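Local coordinates for HAD superfamily hydrolase (Brucella suis biovar 1, PDB 6NQ4), which is probably a phosphatase of the haloacid dehalogenase (HAD) superfamily, with a metal site that holds a sodium ion in this crystal, at residues R79-V84 / S104-R109; G115-F120 / G133-L138; V139-A144 / R171-P176; P182-E187 / A196-R201; G247-V252 / A271-V276. All coordinates share one frame; numbering follows the deposited sequence.

Overall arrangement
Interactions 1 and 5 belong to the six-stranded parallel core sheet, and in each an aspartate accepts at the start of a helix: two backbone N-H groups in interaction 5, one backbone and one ring N-H in interaction 1. Interaction 5 is buried; interaction 1 lies at the surface. Interactions 2 and 3 belong to the second parallel sheet. Interaction 2 is a surface contact built from a short strand ladder and a salt-bridge network. Interaction 3 is partly buried and turns on one arginine that reaches a neighbouring loop. The two touch: loop 139-144 of interaction 3 packs on strand 118-122 of interaction 2. Interaction 4 is also partly buried and mostly apolar. It touches interactions 1 and 5.

Interaction 1: residues R79-V84 / S104-R109; sequences RPHPGV and SGDVTR
His81 lies against the carboxylate of Asp106, and the side chain can be followed outward atom by atom. Its CB sits 3.3 Å from Asp106 OD2. CG is a little farther from the same oxygen, at 3.7 Å. At ND1 the contact becomes polar: His81 ND1 donates to Asp106 OD1 over 3.1 Å. CE1 only grazes the carboxylate, 4.1 Å from Asp106 OD1. With CG between the backbone N and the carbonyl carbon (chi1 68°), ND1 reaches Asp106 and one ring face lies against Pro82 CD. The accepting oxygen lies close to the ring plane, but ring and carboxylate planes are turned 66° apart.

Asp106 OD1 has a second donor, His81 N, at 2.9 Å. The N-H points almost straight at it (162°). The two nitrogens reach the oxygen from opposite faces of the carboxylate plane. One oxygen therefore ties both the backbone and the ring of the same residue. Pro80 packs beside the carboxylate, its CA 3.3 Å from Asp106 OD1. Gly105 has no side chain, and its CA approaches Arg79 O to 4.1 Å.

Pro80 occupies the N-cap position of helix 81-90 and has no polar side-chain group. Asp106 supplies an acceptor there from the next helix, 104-114. The partial positive charge of the helix start would probably favour a charged carboxylate. The contact joins the starts of two successive helices that each follow a parallel strand, as in the Rossmann-like core of HAD hydrolases.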
# COMPACT_ATOMS: atom_id res chain seq x y z
N ARG A 79 6.13 -0.12 5.67
CA ARG A 79 6.65 -0.93 6.75
C ARG A 79 6.41 -2.41 6.47
O ARG A 79 5.41 -2.77 5.87
CB ARG A 79 6.00 -0.55 8.07
CG ARG A 79 6.63 0.73 8.67
CD ARG A 79 5.84 1.20 9.88
NE ARG A 79 4.58 1.80 9.44
CZ ARG A 79 3.39 1.59 10.00
NH1 ARG A 79 3.24 0.78 11.05
NH2 ARG A 79 2.32 2.20 9.48
N PRO A 80 7.32 -3.28 6.90
CA PRO A 80 7.04 -4.72 6.84
C PRO A 80 5.79 -5.05 7.64
O PRO A 80 5.40 -4.34 8.57
CB PRO A 80 8.28 -5.34 7.47
CG PRO A 80 9.37 -4.32 7.21
CD PRO A 80 8.68 -3.01 7.41
N HIS A 81 5.16 -6.15 7.26
CA HIS A 81 3.88 -6.54 7.85
C HIS A 81 3.85 -6.57 9.38
O HIS A 81 2.80 -6.20 9.94
CB HIS A 81 3.35 -7.85 7.24
CG HIS A 81 4.17 -9.05 7.58
ND1 HIS A 81 5.29 -9.42 6.87
CD2 HIS A 81 4.05 -9.96 8.59
CE1 HIS A 81 5.81 -10.51 7.40
NE2 HIS A 81 5.08 -10.86 8.44
N PRO A 82 4.89 -6.99 10.12
CA PRO A 82 4.71 -7.05 11.58
C PRO A 82 4.44 -5.70 12.20
O PRO A 82 3.69 -5.61 13.17
CB PRO A 82 6.03 -7.69 12.07
CG PRO A 82 6.46 -8.55 10.90
CD PRO A 82 6.18 -7.61 9.73
N GLY A 83 4.98 -4.62 11.63
CA GLY A 83 4.69 -3.29 12.16
C GLY A 83 3.28 -2.84 11.85
O GLY A 83 2.64 -2.20 12.69
N VAL A 84 2.77 -3.18 10.66
CA VAL A 84 1.38 -2.87 10.32
C VAL A 84 0.43 -3.65 11.23
O VAL A 84 -0.58 -3.11 11.69
CB VAL A 84 1.13 -3.14 8.83
CG1 VAL A 84 -0.37 -3.05 8.48
CG2 VAL A 84 1.98 -2.17 7.97
N SER A 104 3.46 -3.25 0.87
CA SER A 104 4.42 -2.81 -0.13
C SER A 104 5.85 -2.92 0.41
O SER A 104 6.75 -3.35 -0.31
CB SER A 104 4.08 -1.38 -0.57
OG SER A 104 5.02 -0.90 -1.51
N GLY A 105 6.05 -2.58 1.69
CA GLY A 105 7.36 -2.76 2.30
C GLY A 105 7.87 -4.19 2.17
O GLY A 105 9.05 -4.42 1.86
N ASP A 106 6.98 -5.17 2.41
CA ASP A 106 7.38 -6.58 2.31
C ASP A 106 7.97 -6.88 0.93
O ASP A 106 9.04 -7.50 0.82
CB ASP A 106 6.16 -7.48 2.50
CG ASP A 106 5.62 -7.53 3.93
OD1 ASP A 106 6.38 -7.33 4.89
OD2 ASP A 106 4.41 -7.82 4.07
N VAL A 107 7.26 -6.52 -0.14
CA VAL A 107 7.74 -6.86 -1.47
C VAL A 107 8.85 -5.92 -1.95
O VAL A 107 9.66 -6.31 -2.79
CB VAL A 107 6.60 -6.97 -2.50
CG1 VAL A 107 5.77 -8.20 -2.22
CG2 VAL A 107 5.74 -5.71 -2.55
N THR A 108 8.91 -4.70 -1.42
CA THR A 108 10.00 -3.80 -1.77
C THR A 108 11.35 -4.34 -1.29
O THR A 108 12.38 -4.06 -1.90
CB THR A 108 9.72 -2.40 -1.20
OG1 THR A 108 8.51 -1.89 -1.77
CG2 THR A 108 10.82 -1.42 -1.54
N ARG A 109 11.34 -5.15 -0.22
CA ARG A 109 12.59 -5.75 0.26
C ARG A 109 13.28 -6.55 -0.84
O ARG A 109 14.52 -6.57 -0.89
CB ARG A 109 12.32 -6.61 1.48
CG ARG A 109 12.07 -5.79 2.72
CD ARG A 109 11.51 -6.63 3.85
NE ARG A 109 12.32 -7.77 4.22
CZ ARG A 109 13.30 -7.74 5.12
NH1 ARG A 109 13.62 -6.60 5.72
NH2 ARG A 109 13.99 -8.85 5.42

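Interaction 2: residues G115-F120 / G133-L138; sequences GPRRIF and GLDVEL
Glu137 OE1 lies between two arginines. It forms a salt bridge with Arg118 NH1 at 3.4 Å and a long one with Arg117 NH1 at 3.8 Å. Arg118 and Glu137 run side by side and point the same way, yet their guanidinium and carboxylate planes stand 86° apart. The Glu137 chain leaves with CG anti to the backbone N (chi1 -172°) and stays extended, which carries the carboxylate out to both arginines. Arg118 bends at chi3 to meet it. Its NE makes a weak bond to Glu143 O.

Arg117, just before strand 118-122, reaches across to Asp135. Arg117 NH2 and Asp135 OD1 form a salt bridge; the modelled 2.5 Å is very short, so its exact length is doubtful. Asp135 CG lies at the edge of the guanidinium, in its plane. Arg117 NE adds a weak bond to Asp135 O, where Asp135 is the centre of an inverse gamma turn. Four charged residues form a salt-bridge network on the sheet face that carries Arg118 and Glu137.

Beneath it runs a short parallel ladder. Glu137 N donates to Arg117 O at 2.8 Å, and Ile119 N donates to Glu137 O at 2.9 Å. Glu137 thus bonds to the residues on either side of Arg118, its bridge partner, the usual parallel pattern. Strand 137-138 forms the edge of the second parallel sheet, beside strand 118-122.

On the face that carries Ile119 and Leu138 the contact is apolar. Ile119 CD1 meets Val136 CG1 at 3.6 Å, while Ile119 CG2 touches Leu138 CD2 at 3.9 Å. Ile112 of helix 104-114 packs against both Ile119 and Val136.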
# COMPACT_ATOMS: atom_id res chain seq x y z
N GLY A 115 19.25 -4.37 -5.61
CA GLY A 115 19.93 -3.16 -6.04
C GLY A 115 21.26 -2.95 -5.36
O GLY A 115 21.79 -3.85 -4.70
N PRO A 116 21.84 -1.76 -5.54
CA PRO A 116 23.13 -1.45 -4.91
C PRO A 116 23.03 -1.54 -3.39
O PRO A 116 22.02 -1.17 -2.79
CB PRO A 116 23.41 -0.02 -5.36
CG PRO A 116 22.55 0.18 -6.59
CD PRO A 116 21.32 -0.62 -6.32
N ARG A 117 24.10 -2.03 -2.76
CA ARG A 117 24.01 -2.25 -1.32
C ARG A 117 24.31 -1.00 -0.50
O ARG A 117 23.91 -0.95 0.67
CB ARG A 117 24.86 -3.45 -0.90
CG ARG A 117 26.32 -3.14 -0.82
CD ARG A 117 27.13 -4.39 -0.46
NE ARG A 117 26.67 -4.99 0.79
CZ ARG A 117 27.02 -4.56 1.99
NH1 ARG A 117 27.85 -3.52 2.11
NH2 ARG A 117 26.55 -5.15 3.08
N ARG A 118 24.99 0.00 -1.06
CA ARG A 118 25.22 1.27 -0.37
C ARG A 118 24.05 2.20 -0.67
O ARG A 118 23.97 2.76 -1.77
CB ARG A 118 26.55 1.87 -0.82
CG ARG A 118 27.73 0.98 -0.49
CD ARG A 118 29.03 1.49 -1.11
NE ARG A 118 29.43 2.77 -0.55
CZ ARG A 118 29.99 2.92 0.65
NH1 ARG A 118 30.21 1.86 1.42
NH2 ARG A 118 30.33 4.13 1.08
N ILE A 119 23.17 2.38 0.32
CA ILE A 119 21.85 2.97 0.14
C ILE A 119 21.74 4.28 0.89
O ILE A 119 22.16 4.38 2.05
CB ILE A 119 20.78 1.99 0.66
CG1 ILE A 119 20.70 0.77 -0.26
CG2 ILE A 119 19.41 2.70 0.83
CD1 ILE A 119 19.91 -0.39 0.34
N PHE A 120 21.15 5.29 0.23
CA PHE A 120 20.72 6.52 0.89
C PHE A 120 19.23 6.40 1.21
O PHE A 120 18.40 6.25 0.30
CB PHE A 120 20.99 7.71 -0.03
CG PHE A 120 20.50 9.02 0.50
CD1 PHE A 120 20.98 9.54 1.70
CD2 PHE A 120 19.54 9.74 -0.20
CE1 PHE A 120 20.52 10.78 2.16
CE2 PHE A 120 19.09 10.97 0.25
CZ PHE A 120 19.58 11.49 1.43
N GLY A 133 17.69 -7.44 8.33
CA GLY A 133 18.07 -8.71 7.74
C GLY A 133 18.59 -8.63 6.32
O GLY A 133 19.00 -9.67 5.77
N LEU A 134 18.59 -7.47 5.70
CA LEU A 134 19.11 -7.33 4.36
C LEU A 134 20.59 -6.96 4.41
O LEU A 134 21.06 -6.31 5.35
CB LEU A 134 18.34 -6.26 3.58
CG LEU A 134 16.83 -6.51 3.51
CD1 LEU A 134 16.17 -5.47 2.61
CD2 LEU A 134 16.55 -7.93 3.03
N ASP A 135 21.32 -7.39 3.38
CA ASP A 135 22.77 -7.19 3.35
C ASP A 135 23.09 -5.85 2.69
O ASP A 135 23.62 -5.76 1.58
CB ASP A 135 23.46 -8.35 2.64
CG ASP A 135 24.98 -8.19 2.58
OD1 ASP A 135 25.54 -7.40 3.37
OD2 ASP A 135 25.60 -8.85 1.73
N VAL A 136 22.74 -4.78 3.42
CA VAL A 136 22.86 -3.43 2.90
C VAL A 136 23.57 -2.55 3.92
O VAL A 136 23.70 -2.89 5.09
CB VAL A 136 21.50 -2.82 2.53
CG1 VAL A 136 20.81 -3.69 1.49
CG2 VAL A 136 20.62 -2.67 3.77
N GLU A 137 24.04 -1.39 3.44
CA GLU A 137 24.71 -0.41 4.28
C GLU A 137 24.08 0.94 4.04
O GLU A 137 24.10 1.44 2.91
CB GLU A 137 26.20 -0.35 3.94
CG GLU A 137 26.99 0.51 4.90
CD GLU A 137 28.47 0.56 4.56
OE1 GLU A 137 28.92 -0.30 3.77
OE2 GLU A 137 29.16 1.46 5.07
N LEU A 138 23.53 1.54 5.09
CA LEU A 138 22.96 2.88 4.96
C LEU A 138 24.07 3.91 5.07
O LEU A 138 24.87 3.89 6.02
CB LEU A 138 21.89 3.13 6.01
CG LEU A 138 20.72 2.15 5.97
CD1 LEU A 138 19.69 2.55 7.01
CD2 LEU A 138 20.08 2.06 4.60

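Interaction 3: residues V139-A144 / R171-P176; sequences VEEFEA and RSRNLP
Arg173 stretches across to residues 141-144 and lays its guanidinium edge-on to the backbone of Glu141. Arg173 NH1 donates to Glu141 O at 2.8 Å, with a nearly straight N-H (167°). The oxygen lies in the guanidinium plane. Seen from the acceptor, NH1 stands above the carbonyl plane. Ala144 N donates to the same oxygen from the opposite face, closing the 3-10 turn 141-143. Glu141 O is therefore gripped by two N-H groups.

The Arg173 chain bends at chi3 (56°), which turns the flat group toward the turn. The other N-H of Arg173 NH1, on the NE side, goes to a water 2.8 Å away in the guanidinium plane. That water donates to Glu141 OE2 at 2.6 Å. The two side chains are thus linked through the water, with their charged atoms, Glu141 OE2 and Arg173 NH1, 4.8 Å apart. Glu141 OE2 has its direct salt bridge elsewhere, with Arg169 of helix 164-172. Arg173 NH2 lies 2.8 Å from Ala144 O.

Leu175 approaches the guanidinium from a different direction. Its CD1 sits 4.0 Å above one face, offset toward the rim. The other methyl, Leu175 CD2, lies 4.0 Å from Ala144 O. Leu175 CD1 also touches Ala144 CB loosely. The two NH1 bonds and the methyl over the face limit how the guanidinium can turn.

Helix 164-172 ends in a Schellman motif with Asn174, at positive phi, as the C-prime residue. The chain then enters strand 177-179, next to strand 146-149. The contact joins the loops that lead into these neighbouring strands of a beta-alpha-beta crossover in the second parallel sheet.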
# COMPACT_ATOMS: atom_id res chain seq x y z
N VAL A 139 24.16 4.80 4.07
CA VAL A 139 25.29 5.70 3.95
C VAL A 139 24.79 7.12 3.73
O VAL A 139 23.60 7.37 3.53
CB VAL A 139 26.27 5.27 2.84
CG1 VAL A 139 26.80 3.86 3.11
CG2 VAL A 139 25.60 5.33 1.47
N GLU A 140 25.72 8.07 3.83
CA GLU A 140 25.42 9.45 3.52
C GLU A 140 25.10 9.60 2.04
O GLU A 140 25.49 8.79 1.21
CB GLU A 140 26.64 10.32 3.80
CG GLU A 140 27.16 10.23 5.21
CD GLU A 140 26.51 11.23 6.13
OE1 GLU A 140 25.47 11.81 5.74
OE2 GLU A 140 27.06 11.46 7.23
N GLU A 141 24.42 10.70 1.72
CA GLU A 141 24.05 11.00 0.34
C GLU A 141 25.25 10.90 -0.61
O GLU A 141 25.17 10.26 -1.66
CB GLU A 141 23.44 12.40 0.27
CG GLU A 141 22.91 12.74 -1.11
CD GLU A 141 22.61 14.22 -1.28
OE1 GLU A 141 22.34 14.91 -0.27
OE2 GLU A 141 22.65 14.69 -2.44
N PHE A 142 26.38 11.53 -0.25
CA PHE A 142 27.54 11.57 -1.14
C PHE A 142 28.16 10.20 -1.39
O PHE A 142 28.90 10.04 -2.38
CB PHE A 142 28.57 12.59 -0.63
CG PHE A 142 29.48 12.07 0.46
CD1 PHE A 142 30.72 11.53 0.14
CD2 PHE A 142 29.11 12.14 1.80
CE1 PHE A 142 31.58 11.06 1.14
CE2 PHE A 142 29.94 11.66 2.80
CZ PHE A 142 31.19 11.13 2.47
N GLU A 143 27.87 9.21 -0.54
CA GLU A 143 28.43 7.86 -0.62
C GLU A 143 27.52 6.87 -1.32
O GLU A 143 27.93 5.73 -1.56
CB GLU A 143 28.68 7.33 0.79
CG GLU A 143 29.64 8.16 1.61
CD GLU A 143 29.69 7.76 3.08
OE1 GLU A 143 28.62 7.61 3.72
OE2 GLU A 143 30.81 7.61 3.61
N ALA A 144 26.29 7.25 -1.62
CA ALA A 144 25.28 6.27 -1.98
C ALA A 144 25.40 5.84 -3.43
O ALA A 144 25.81 6.62 -4.30
CB ALA A 144 23.89 6.83 -1.71
N ARG A 171 19.18 12.69 -9.03
CA ARG A 171 18.91 12.42 -10.44
C ARG A 171 20.14 12.71 -11.29
O ARG A 171 20.47 11.94 -12.20
CB ARG A 171 17.71 13.25 -10.88
CG ARG A 171 17.09 12.83 -12.21
CD ARG A 171 17.74 13.52 -13.39
NE ARG A 171 17.44 12.80 -14.63
CZ ARG A 171 17.89 13.15 -15.82
NH1 ARG A 171 18.66 14.22 -15.96
NH2 ARG A 171 17.55 12.43 -16.88
N SER A 172 20.86 13.79 -10.99
CA SER A 172 22.06 14.12 -11.75
C SER A 172 23.16 13.09 -11.59
O SER A 172 24.05 13.01 -12.44
CB SER A 172 22.58 15.50 -11.35
OG SER A 172 21.67 16.50 -11.77
N ARG A 173 23.11 12.29 -10.52
CA ARG A 173 24.06 11.20 -10.32
C ARG A 173 23.52 9.88 -10.84
O ARG A 173 24.16 8.84 -10.64
CB ARG A 173 24.46 11.09 -8.85
CG ARG A 173 25.31 12.26 -8.39
CD ARG A 173 25.51 12.23 -6.90
NE ARG A 173 26.10 10.96 -6.47
CZ ARG A 173 25.95 10.44 -5.26
NH1 ARG A 173 25.23 11.07 -4.35
NH2 ARG A 173 26.51 9.27 -4.96
N ASN A 174 22.37 9.90 -11.51
CA ASN A 174 21.80 8.71 -12.13
C ASN A 174 21.52 7.61 -11.12
O ASN A 174 21.64 6.43 -11.45
CB ASN A 174 22.69 8.20 -13.27
CG ASN A 174 21.99 7.21 -14.17
OD1 ASN A 174 20.81 7.37 -14.46
ND2 ASN A 174 22.70 6.19 -14.61
N LEU A 175 21.12 7.97 -9.88
CA LEU A 175 20.91 6.92 -8.90
C LEU A 175 19.54 6.27 -9.09
O LEU A 175 18.56 6.97 -9.35
CB LEU A 175 21.01 7.48 -7.47
CG LEU A 175 22.37 8.10 -7.10
CD1 LEU A 175 22.42 8.44 -5.62
CD2 LEU A 175 23.52 7.18 -7.47
N PRO A 176 19.45 4.96 -8.96
CA PRO A 176 18.13 4.32 -8.99
C PRO A 176 17.40 4.61 -7.69
O PRO A 176 18.00 4.72 -6.62
CB PRO A 176 18.46 2.83 -9.12
CG PRO A 176 19.81 2.69 -8.51
CD PRO A 176 20.54 3.99 -8.77
O HOH W 1 24.16 13.71 -4.33

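Interaction 4: residues P182-E187 / A196-R201; sequences PDIMVE and AGALAR. With EDO (1,2-ethanediol), chain C.
The charged guanidinium of Arg201 lies with one face over a purely apolar branch, that of Ile184. Ile184 CD1 sits 3.5 Å above the guanidinium plane, offset toward its rim. Ile184 CG1 comes within 3.6 Å of Arg201 NH2. The two side chains cross at about a right angle. Arg201 leaves its helix with CG anti to the backbone N (chi1 -178°), then bends at chi3 to bring the flat group across the isoleucine.

Ile184 CD1 also faces the helix backbone, 3.4 Å from Gly197 O. The other branch, Ile184 CG2, meets Ala198 CB at 4.1 Å. Ile184 thus fits between helix backbone, alanine methyl and guanidinium. Gly197 and Ala198 present a slim helix surface here. Asp183 O lies 3.0 Å from Gly197 N.

Asp183 turns its carboxylate away from the helix. Its OD1 accepts from Asn76 ND2. Asp183 OD2 accepts from O2 of a 1,2-ethanediol, 2.8 Å away, probably left from crystallisation. Val186 CG2 packs against that diol.

A phosphate ion, also probably from crystallisation, lies about 3 Å from the Asp183 side chain, and the sodium ion about 6 Å. Helix 196-205 thus backs a loop beside the metal site and the bound phosphate, consistent with the active-site pocket of a HAD phosphatase.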
# COMPACT_ATOMS: atom_id res chain seq x y z
N PRO A 182 3.86 3.40 -3.11
CA PRO A 182 3.37 4.14 -4.29
C PRO A 182 2.34 5.23 -4.01
O PRO A 182 2.12 6.05 -4.91
CB PRO A 182 2.73 3.03 -5.15
CG PRO A 182 3.34 1.78 -4.69
CD PRO A 182 3.65 1.95 -3.24
N ASP A 183 1.68 5.23 -2.85
CA ASP A 183 0.63 6.23 -2.60
C ASP A 183 1.22 7.64 -2.68
O ASP A 183 2.37 7.87 -2.28
CB ASP A 183 0.05 6.07 -1.19
CG ASP A 183 -0.78 4.78 -0.99
OD1 ASP A 183 -1.02 4.03 -1.96
OD2 ASP A 183 -1.19 4.53 0.18
N ILE A 184 0.43 8.60 -3.17
CA ILE A 184 0.85 10.00 -3.16
C ILE A 184 0.58 10.63 -1.81
O ILE A 184 1.44 11.33 -1.24
CB ILE A 184 0.15 10.77 -4.29
CG1 ILE A 184 0.41 10.10 -5.64
CG2 ILE A 184 0.56 12.27 -4.26
CD1 ILE A 184 1.86 9.91 -5.94
N MET A 185 -0.62 10.43 -1.28
CA MET A 185 -0.99 10.89 0.06
C MET A 185 -1.68 9.75 0.77
O MET A 185 -2.10 8.76 0.16
CB MET A 185 -1.95 12.10 0.04
CG MET A 185 -1.42 13.28 -0.75
SD MET A 185 -2.25 14.83 -0.35
CE MET A 185 -1.25 15.32 1.08
N VAL A 186 -1.80 9.89 2.09
CA VAL A 186 -2.56 8.97 2.93
C VAL A 186 -3.27 9.79 4.00
O VAL A 186 -2.81 10.86 4.39
CB VAL A 186 -1.65 7.89 3.56
CG1 VAL A 186 -0.72 8.50 4.61
CG2 VAL A 186 -2.45 6.72 4.16
N GLU A 187 -4.38 9.28 4.47
CA GLU A 187 -5.03 9.93 5.59
C GLU A 187 -4.33 9.57 6.90
O GLU A 187 -3.71 8.50 7.05
CB GLU A 187 -6.51 9.57 5.66
CG GLU A 187 -6.76 8.08 5.80
CD GLU A 187 -6.96 7.42 4.46
OE1 GLU A 187 -5.95 6.90 3.89
OE2 GLU A 187 -8.12 7.44 3.97
N ALA A 196 5.77 8.45 0.14
CA ALA A 196 6.93 8.22 -0.71
C ALA A 196 6.59 8.37 -2.19
O ALA A 196 7.43 8.82 -2.97
CB ALA A 196 7.49 6.82 -0.47
N GLY A 197 5.37 7.98 -2.58
CA GLY A 197 4.99 8.05 -3.98
C GLY A 197 5.02 9.46 -4.53
O GLY A 197 5.24 9.66 -5.73
N ALA A 198 4.75 10.46 -3.69
CA ALA A 198 4.86 11.84 -4.14
C ALA A 198 6.29 12.17 -4.54
O ALA A 198 6.52 12.85 -5.55
CB ALA A 198 4.40 12.76 -3.02
N LEU A 199 7.27 11.69 -3.77
CA LEU A 199 8.67 11.92 -4.11
C LEU A 199 9.09 11.10 -5.32
O LEU A 199 9.83 11.58 -6.18
CB LEU A 199 9.56 11.62 -2.90
CG LEU A 199 9.28 12.43 -1.64
CD1 LEU A 199 10.33 12.14 -0.55
CD2 LEU A 199 9.21 13.92 -1.91
N ALA A 200 8.58 9.86 -5.43
CA ALA A 200 8.85 9.06 -6.62
C ALA A 200 8.30 9.72 -7.87
O ALA A 200 8.95 9.72 -8.92
CB ALA A 200 8.26 7.66 -6.45
N ARG A 201 7.10 10.32 -7.78
CA ARG A 201 6.51 10.97 -8.95
C ARG A 201 7.38 12.14 -9.39
O ARG A 201 7.63 12.33 -10.58
CB ARG A 201 5.09 11.44 -8.65
CG ARG A 201 4.41 12.09 -9.86
CD ARG A 201 2.93 12.30 -9.65
NE ARG A 201 2.17 11.05 -9.56
CZ ARG A 201 0.86 10.99 -9.32
NH1 ARG A 201 0.18 12.12 -9.14
NH2 ARG A 201 0.23 9.83 -9.25
C1 EDO C . 0.30 4.01 4.74
O1 EDO C . 1.54 4.64 5.09
C2 EDO C . 0.22 3.84 3.23
O2 EDO C . 0.21 5.12 2.55

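Interaction 5: residues G247-V252 / A271-V276; sequences GVLTDV and AADYAV
Asp273 sets its carboxylate against the first turn of helix 248-258, where the contact is tightest. Each oxygen takes one backbone N-H. Val248 N donates to Asp273 OD2 at 2.8 Å, and Leu249 N donates to Asp273 OD1 at 2.9 Å. Both bonds are nearly straight, at 168° and 170°. Both oxygens use their syn lone pairs. This two-pronged grip fixes the rotation of the carboxylate. Asp273 CG stands anti to the carbonyl carbon (chi1 -68°), which brings the carboxylate to these two nitrogens. The two N-H groups would be expected to stabilise its negative charge.

Packing next to the grip is also close. Val248 CB lies 3.5 Å from Asp273 OD2. Ala272 CB touches Thr250 through OG1, at 3.7 Å, and through CG2. Gly247, at the N-cap position, adds no side chain.

The solvent side is thinner. Leu249 is exposed and meets the carboxylate mainly with its inner atoms: Leu249 CB is 3.6 Å from Asp273 OD1.

Residues 248-252 form a wider pi-type turn, with Val252 N bonded to Gly247 O. Asp251 OD2 accepts from Gly247 N through its anti lone pair, and Asp251 OD1 pairs with Lys215. Asp246, just before Gly247, binds the sodium ion with Asp42 and Trp44. The sequence from Asp246 to Asp251 fits the acidic motif IV of HAD enzymes, and Asp273 accepts the first backbone N-H groups of the helix that begins within it.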
# COMPACT_ATOMS: atom_id res chain seq x y z
N GLY A 247 -8.72 3.34 -3.48
CA GLY A 247 -7.85 4.03 -4.41
C GLY A 247 -8.07 3.56 -5.83
O GLY A 247 -7.90 2.38 -6.13
N VAL A 248 -8.42 4.49 -6.71
CA VAL A 248 -8.64 4.10 -8.10
C VAL A 248 -7.33 3.68 -8.76
O VAL A 248 -7.25 2.65 -9.43
CB VAL A 248 -9.35 5.21 -8.89
CG1 VAL A 248 -9.46 4.85 -10.38
CG2 VAL A 248 -10.74 5.50 -8.29
N LEU A 249 -6.27 4.47 -8.56
CA LEU A 249 -5.00 4.20 -9.22
C LEU A 249 -4.12 3.19 -8.49
O LEU A 249 -3.05 2.85 -9.00
CB LEU A 249 -4.21 5.49 -9.43
CG LEU A 249 -4.80 6.53 -10.39
CD1 LEU A 249 -3.73 7.50 -10.85
CD2 LEU A 249 -5.44 5.85 -11.57
N THR A 250 -4.55 2.72 -7.31
CA THR A 250 -3.83 1.67 -6.58
C THR A 250 -4.70 0.42 -6.52
O THR A 250 -4.41 -0.55 -7.22
CB THR A 250 -3.41 2.13 -5.18
OG1 THR A 250 -4.54 2.68 -4.49
CG2 THR A 250 -2.31 3.20 -5.24
N ASP A 251 -5.77 0.43 -5.72
CA ASP A 251 -6.57 -0.78 -5.49
C ASP A 251 -7.36 -1.19 -6.73
O ASP A 251 -7.42 -2.38 -7.06
CB ASP A 251 -7.56 -0.53 -4.36
CG ASP A 251 -6.88 -0.08 -3.10
OD1 ASP A 251 -6.14 -0.90 -2.53
OD2 ASP A 251 -7.06 1.09 -2.70
N VAL A 252 -8.02 -0.24 -7.39
CA VAL A 252 -8.86 -0.62 -8.53
C VAL A 252 -8.00 -1.03 -9.72
O VAL A 252 -8.18 -2.12 -10.29
CB VAL A 252 -9.85 0.51 -8.90
CG1 VAL A 252 -10.67 0.12 -10.13
CG2 VAL A 252 -10.77 0.83 -7.71
N ALA A 271 -7.28 8.89 -0.74
CA ALA A 271 -6.05 9.64 -0.52
C ALA A 271 -4.98 9.28 -1.55
O ALA A 271 -4.21 10.14 -1.98
CB ALA A 271 -5.54 9.42 0.90
N ALA A 272 -4.90 8.00 -1.94
CA ALA A 272 -3.89 7.60 -2.91
C ALA A 272 -4.09 8.22 -4.28
O ALA A 272 -3.15 8.23 -5.09
CB ALA A 272 -3.86 6.07 -3.04
N ASP A 273 -5.28 8.76 -4.56
CA ASP A 273 -5.60 9.36 -5.85
C ASP A 273 -5.37 10.87 -5.88
O ASP A 273 -5.62 11.49 -6.92
CB ASP A 273 -7.07 9.10 -6.21
CG ASP A 273 -7.36 7.64 -6.50
OD1 ASP A 273 -6.47 6.94 -7.04
OD2 ASP A 273 -8.49 7.20 -6.19
N TYR A 274 -4.95 11.47 -4.77
CA TYR A 274 -4.64 12.90 -4.76
C TYR A 274 -3.38 13.17 -5.58
O TYR A 274 -2.49 12.32 -5.70
CB TYR A 274 -4.46 13.40 -3.32
CG TYR A 274 -5.76 13.79 -2.62
CD1 TYR A 274 -6.70 12.84 -2.26
CD2 TYR A 274 -6.02 15.13 -2.30
CE1 TYR A 274 -7.89 13.20 -1.62
CE2 TYR A 274 -7.20 15.50 -1.66
CZ TYR A 274 -8.13 14.53 -1.32
OH TYR A 274 -9.31 14.87 -0.69
N ALA A 275 -3.32 14.36 -6.16
CA ALA A 275 -2.17 14.77 -6.96
C ALA A 275 -1.12 15.46 -6.08
O ALA A 275 -1.38 15.82 -4.92
CB ALA A 275 -2.61 15.69 -8.09
N VAL A 276 0.07 15.66 -6.64
CA VAL A 276 1.17 16.30 -5.93
C VAL A 276 0.90 17.77 -5.62
O VAL A 276 1.60 18.37 -4.78
CB VAL A 276 2.51 16.03 -6.66
CG1 VAL A 276 3.68 16.77 -6.01
CG2 VAL A 276 2.79 14.54 -6.67